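Local coordinates for protein bifunctional dTDP-4-dehydrorhamnose 3,5-epimerase/dTDP-4-dehydrorhamnose reductase (Arabidopsis thaliana, PDB 4QQR) that catalyses the 3,5-epimerization of dTDP-4-keto-6-deoxyglucose and the reduction of the product to dTDP-L-rhamnose, and can also form UDP-L-rhamnose, at residues I181-I184 against A185-K189; E278-S281 against I282-L286. All coordinates share one frame; numbering follows the deposited sequence.

Contact 1: residues I181-I184 against A185-K189; sequences ITKI and ARYEK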
loop_
_atom_site.group_PDB
_atom_site.type_symbol
_atom_site.label_atom_id
_atom_site.label_comp_id
_atom_site.label_asym_id
_atom_site.label_seq_id
_atom_site.Cartn_x
_atom_site.Cartn_y
_atom_site.Cartn_z
ATOM N N ILE A 181 13.115 26.369 -7.088
ATOM C CA ILE A 181 13.447 27.779 -7.260
ATOM C C ILE A 181 12.817 28.367 -8.525
ATOM O O ILE A 181 12.077 29.354 -8.447
ATOM C CB ILE A 181 14.975 28.006 -7.337
ATOM C CG1 ILE A 181 15.665 27.542 -6.049
ATOM C CG2 ILE A 181 15.290 29.474 -7.585
ATOM C CD1 ILE A 181 17.163 27.730 -6.083
ATOM N N THR A 182 13.096 27.770 -9.683
ATOM C CA THR A 182 12.577 28.344 -10.922
ATOM C C THR A 182 11.048 28.288 -11.050
ATOM O O THR A 182 10.465 29.144 -11.717
ATOM C CB THR A 182 13.235 27.775 -12.184
ATOM O OG1 THR A 182 12.260 27.061 -12.951
ATOM C CG2 THR A 182 14.393 26.894 -11.818
ATOM N N LYS A 183 10.410 27.301 -10.421
ATOM C CA LYS A 183 8.960 27.308 -10.294
ATOM C C LYS A 183 8.546 28.619 -9.655
ATOM O O LYS A 183 7.893 29.452 -10.278
ATOM C CB LYS A 183 8.473 26.164 -9.395
ATOM C CG LYS A 183 8.482 24.776 -10.020
ATOM C CD LYS A 183 7.894 23.763 -9.054
ATOM C CE LYS A 183 7.797 22.393 -9.680
ATOM N NZ LYS A 183 7.044 21.457 -8.786
ATOM N N ILE A 184 8.953 28.782 -8.400
ATOM C CA ILE A 184 8.627 29.943 -7.583
ATOM C C ILE A 184 9.070 31.270 -8.199
ATOM O O ILE A 184 8.360 32.262 -8.106
ATOM C CB ILE A 184 9.234 29.778 -6.190
ATOM C CG1 ILE A 184 8.673 28.508 -5.570
ATOM C CG2 ILE A 184 8.927 30.956 -5.309
ATOM C CD1 ILE A 184 7.177 28.428 -5.661
ATOM N N ALA A 185 10.231 31.286 -8.839
ATOM C CA ALA A 185 10.696 32.488 -9.532
ATOM C C ALA A 185 9.849 32.818 -10.768
ATOM O O ALA A 185 9.853 33.955 -11.253
ATOM C CB ALA A 185 12.171 32.355 -9.924
ATOM N N ARG A 186 9.140 31.818 -11.284
ATOM C CA ARG A 186 8.356 32.004 -12.500
ATOM C C ARG A 186 6.898 32.280 -12.173
ATOM O O ARG A 186 6.093 32.546 -13.063
ATOM C CB ARG A 186 8.471 30.791 -13.431
ATOM C CG ARG A 186 9.252 31.067 -14.710
ATOM C CD ARG A 186 10.514 30.212 -14.805
ATOM N NE ARG A 186 10.293 28.940 -15.499
ATOM C CZ ARG A 186 11.179 28.375 -16.320
ATOM N NH1 ARG A 186 12.340 28.972 -16.553
ATOM N NH2 ARG A 186 10.907 27.216 -16.914
ATOM N N TYR A 187 6.560 32.237 -10.895
ATOM C CA TYR A 187 5.180 32.453 -10.500
ATOM C C TYR A 187 4.894 33.921 -10.225
ATOM O O TYR A 187 5.815 34.734 -10.110
ATOM C CB TYR A 187 4.820 31.550 -9.318
ATOM C CG TYR A 187 4.955 30.087 -9.702
ATOM C CD1 TYR A 187 4.831 29.694 -11.037
ATOM C CD2 TYR A 187 5.226 29.105 -8.748
ATOM C CE1 TYR A 187 4.964 28.378 -11.412
ATOM C CE2 TYR A 187 5.357 27.768 -9.122
ATOM C CZ TYR A 187 5.226 27.418 -10.454
ATOM O OH TYR A 187 5.354 26.106 -10.844
ATOM N N GLU A 188 3.611 34.256 -10.152
ATOM C CA GLU A 188 3.168 35.646 -10.010
ATOM C C GLU A 188 3.209 36.070 -8.540
ATOM O O GLU A 188 4.012 36.930 -8.140
ATOM C CB GLU A 188 1.748 35.795 -10.583
ATOM C CG GLU A 188 0.975 34.458 -10.726
ATOM C CD GLU A 188 -0.041 34.203 -9.601
ATOM O OE1 GLU A 188 -1.031 34.962 -9.507
ATOM O OE2 GLU A 188 0.139 33.235 -8.822
ATOM N N LYS A 189 2.324 35.461 -7.751
ATOM C CA LYS A 189 2.381 35.530 -6.305
ATOM C C LYS A 189 2.992 34.230 -5.781
ATOM O O LYS A 189 3.277 33.302 -6.553
ATOM C CB LYS A 189 0.983 35.731 -5.716
ATOM C CG LYS A 189 0.233 36.885 -6.337
ATOM C CD LYS A 189 -0.755 37.500 -5.363
ATOM C CE LYS A 189 -1.395 38.750 -5.946
ATOM N NZ LYS A 189 -2.316 38.399 -7.057
#
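A185 hangs from I181 by an ordinary i to i+4 bond in the closing turn of helix 180-186, a short helix of this Rossmann-type reductase: A185 N donates to I181 O at 2.7 Å. Its small methyl group fits between the I181 carbonyl and Y236 of helix 229-239. I181 and I184, the branched apolar residues of the same turn, are buried, I184 against H229 and L233 and I181 against V290 and F291 of helix 282-291.

R186 N bonds at 2.9 Å to K183 O, three residues back, the donor standing 56° out of the carbonyl plane. The arginine chain bends at chi2 and chi3, which folds its exposed guanidinium back alongside T182, with T182 OG1 lying 3.7 Å above the plane of that group and over its centre.

Y187 N makes a weak bond to I184 O, again three residues back. With CG anti to its own carbonyl carbon (chi1 -62°), the Y187 ring turns back over the preceding turn and one face covers the K183 carbonyl. A broad ring with a polar tip suits this exposed place. I184 crosses at an angle, on the same side of the ring as the K183 carbonyl but out toward the rim, with I184 CD1 3.7 Å from Y187 CD2. The extended K183 chain runs on toward R73, and near its base K183 CB lies 3.4 Å from Y187 OH.

Contact 2: residues E278-S281 against I282-L286; sequences ELMS and IKESL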
loop_
_atom_site.group_PDB
_atom_site.type_symbol
_atom_site.label_atom_id
_atom_site.label_comp_id
_atom_site.label_asym_id
_atom_site.label_seq_id
_atom_site.Cartn_x
_atom_site.Cartn_y
_atom_site.Cartn_z
ATOM N N GLU A 278 29.527 17.143 7.748
ATOM C CA GLU A 278 29.768 18.132 6.714
ATOM C C GLU A 278 28.474 18.669 6.072
ATOM O O GLU A 278 28.520 19.595 5.256
ATOM C CB GLU A 278 30.628 17.458 5.657
ATOM C CG GLU A 278 30.674 15.939 5.944
ATOM C CD GLU A 278 30.923 15.100 4.712
ATOM O OE1 GLU A 278 30.683 13.877 4.792
ATOM O OE2 GLU A 278 31.367 15.660 3.681
ATOM N N LEU A 279 27.325 18.086 6.415
ATOM C CA LEU A 279 26.053 18.521 5.822
ATOM C C LEU A 279 25.719 19.963 6.205
ATOM O O LEU A 279 25.651 20.292 7.386
ATOM C CB LEU A 279 24.913 17.596 6.224
ATOM C CG LEU A 279 23.505 17.881 5.697
ATOM C CD1 LEU A 279 23.470 17.820 4.196
ATOM C CD2 LEU A 279 22.536 16.876 6.262
ATOM N N MET A 280 25.503 20.809 5.199
ATOM C CA MET A 280 25.230 22.223 5.429
ATOM C C MET A 280 23.737 22.538 5.504
ATOM O O MET A 280 22.904 21.793 4.974
ATOM C CB MET A 280 25.844 23.049 4.315
ATOM C CG MET A 280 27.247 22.635 3.952
ATOM S SD MET A 280 27.801 23.597 2.536
ATOM C CE MET A 280 27.457 25.258 3.118
ATOM N N SER A 281 23.402 23.651 6.152
ATOM C CA SER A 281 22.010 24.083 6.211
ATOM C C SER A 281 21.576 24.719 4.897
ATOM O O SER A 281 22.419 25.089 4.075
ATOM C CB SER A 281 21.786 25.046 7.369
ATOM O OG SER A 281 21.858 24.347 8.591
ATOM N N ILE A 282 20.261 24.848 4.711
ATOM C CA ILE A 282 19.732 25.278 3.420
ATOM C C ILE A 282 20.369 26.560 2.975
ATOM O O ILE A 282 20.971 26.611 1.899
ATOM C CB ILE A 282 18.222 25.493 3.397
ATOM C CG1 ILE A 282 17.598 25.101 4.733
ATOM C CG2 ILE A 282 17.607 24.767 2.180
ATOM C CD1 ILE A 282 17.586 26.209 5.762
ATOM N N LYS A 283 20.254 27.585 3.817
ATOM C CA LYS A 283 20.747 28.912 3.460
ATOM C C LYS A 283 22.190 28.871 2.984
ATOM O O LYS A 283 22.474 29.308 1.861
ATOM C CB LYS A 283 20.501 29.931 4.580
ATOM C CG LYS A 283 19.000 30.165 4.822
ATOM C CD LYS A 283 18.711 31.385 5.687
ATOM C CE LYS A 283 17.225 31.442 6.066
ATOM N NZ LYS A 283 16.931 32.521 7.064
ATOM N N GLU A 284 23.087 28.309 3.792
ATOM C CA GLU A 284 24.481 28.253 3.368
ATOM C C GLU A 284 24.644 27.328 2.160
ATOM O O GLU A 284 25.452 27.606 1.270
ATOM C CB GLU A 284 25.453 27.901 4.519
ATOM C CG GLU A 284 24.989 26.799 5.488
ATOM C CD GLU A 284 26.142 26.171 6.313
ATOM O OE1 GLU A 284 27.199 26.832 6.465
ATOM O OE2 GLU A 284 25.993 25.015 6.803
ATOM N N SER A 285 23.855 26.253 2.117
ATOM C CA SER A 285 23.926 25.291 1.013
ATOM C C SER A 285 23.375 25.901 -0.269
ATOM O O SER A 285 23.935 25.702 -1.350
ATOM C CB SER A 285 23.175 24.004 1.363
ATOM O OG SER A 285 23.314 23.019 0.358
ATOM N N LEU A 286 22.273 26.636 -0.143
ATOM C CA LEU A 286 21.758 27.455 -1.240
ATOM C C LEU A 286 22.814 28.430 -1.779
ATOM O O LEU A 286 23.048 28.470 -2.990
ATOM C CB LEU A 286 20.509 28.229 -0.804
ATOM C CG LEU A 286 19.201 27.447 -0.761
ATOM C CD1 LEU A 286 18.177 28.175 0.070
ATOM C CD2 LEU A 286 18.692 27.238 -2.170
#
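S285 N reaches back to S281 O in the first turn of helix 282-291, a 2.7 Å bond with an N-H...O angle of 153°. S281 holds the N-cap position, and the amide on its other side is gripped as well: E284, three residues on, accepts S281 N at OE2 over 3.0 Å. This is the backbone-amide half of a capping box in a Ser-x-x-Glu sequence; the serine hydroxyl makes no capping bond in return. The carboxylate uses the anti lone pair of OE2, and the bond is fairly straight at 155°.

Glutamate suits the third helical position because its chain is long enough to return to the cap. E284 CG sits between its own backbone N and carbonyl carbon (chi1 42°), and from there the extended chain runs back toward the preceding loop.

M280 crosses that chain. Its CB lies 3.2 Å from E284 OE2, while a bend at chi3 brings M280 CE to 3.6 Å from both E284 CB and E284 CD. A flexible thioether can bend across the glutamate stem in this way, and M280 also touches K288 and F289 farther along the helix.

S285 CB stands beside the S281 carbonyl, and the small hydroxyl of S285 bonds to E202, whose other carboxylate oxygen accepts M280 N, tying the helix start to helix 200-212. K283 leads away from the loop to a salt bridge with E231 of helix 229-239. With E284's carboxylate held at the positive end of the helix dipole, its negative charge is probably stabilised and its pKa probably lowered.

Contact 1 closes before contact 2 opens along the chain, and their centres lie 22 Å apart. One is the C-terminal end of helix 180-186, which comes after sheet strand 161-166; the other is the N-terminal start of helix 282-291, the last helix of the modelled chain. The two helices pack on each other, with I181 CD1 4.2 Å from L286 CD2. Helix 229-239 is a shared neighbour, meeting I184 and A185 of contact 1 and pairing E231 with K283 of contact 2. Residues distant in sequence thus form one helical cluster; contact 1 lies nearer W23, a probable NADPH-binding residue.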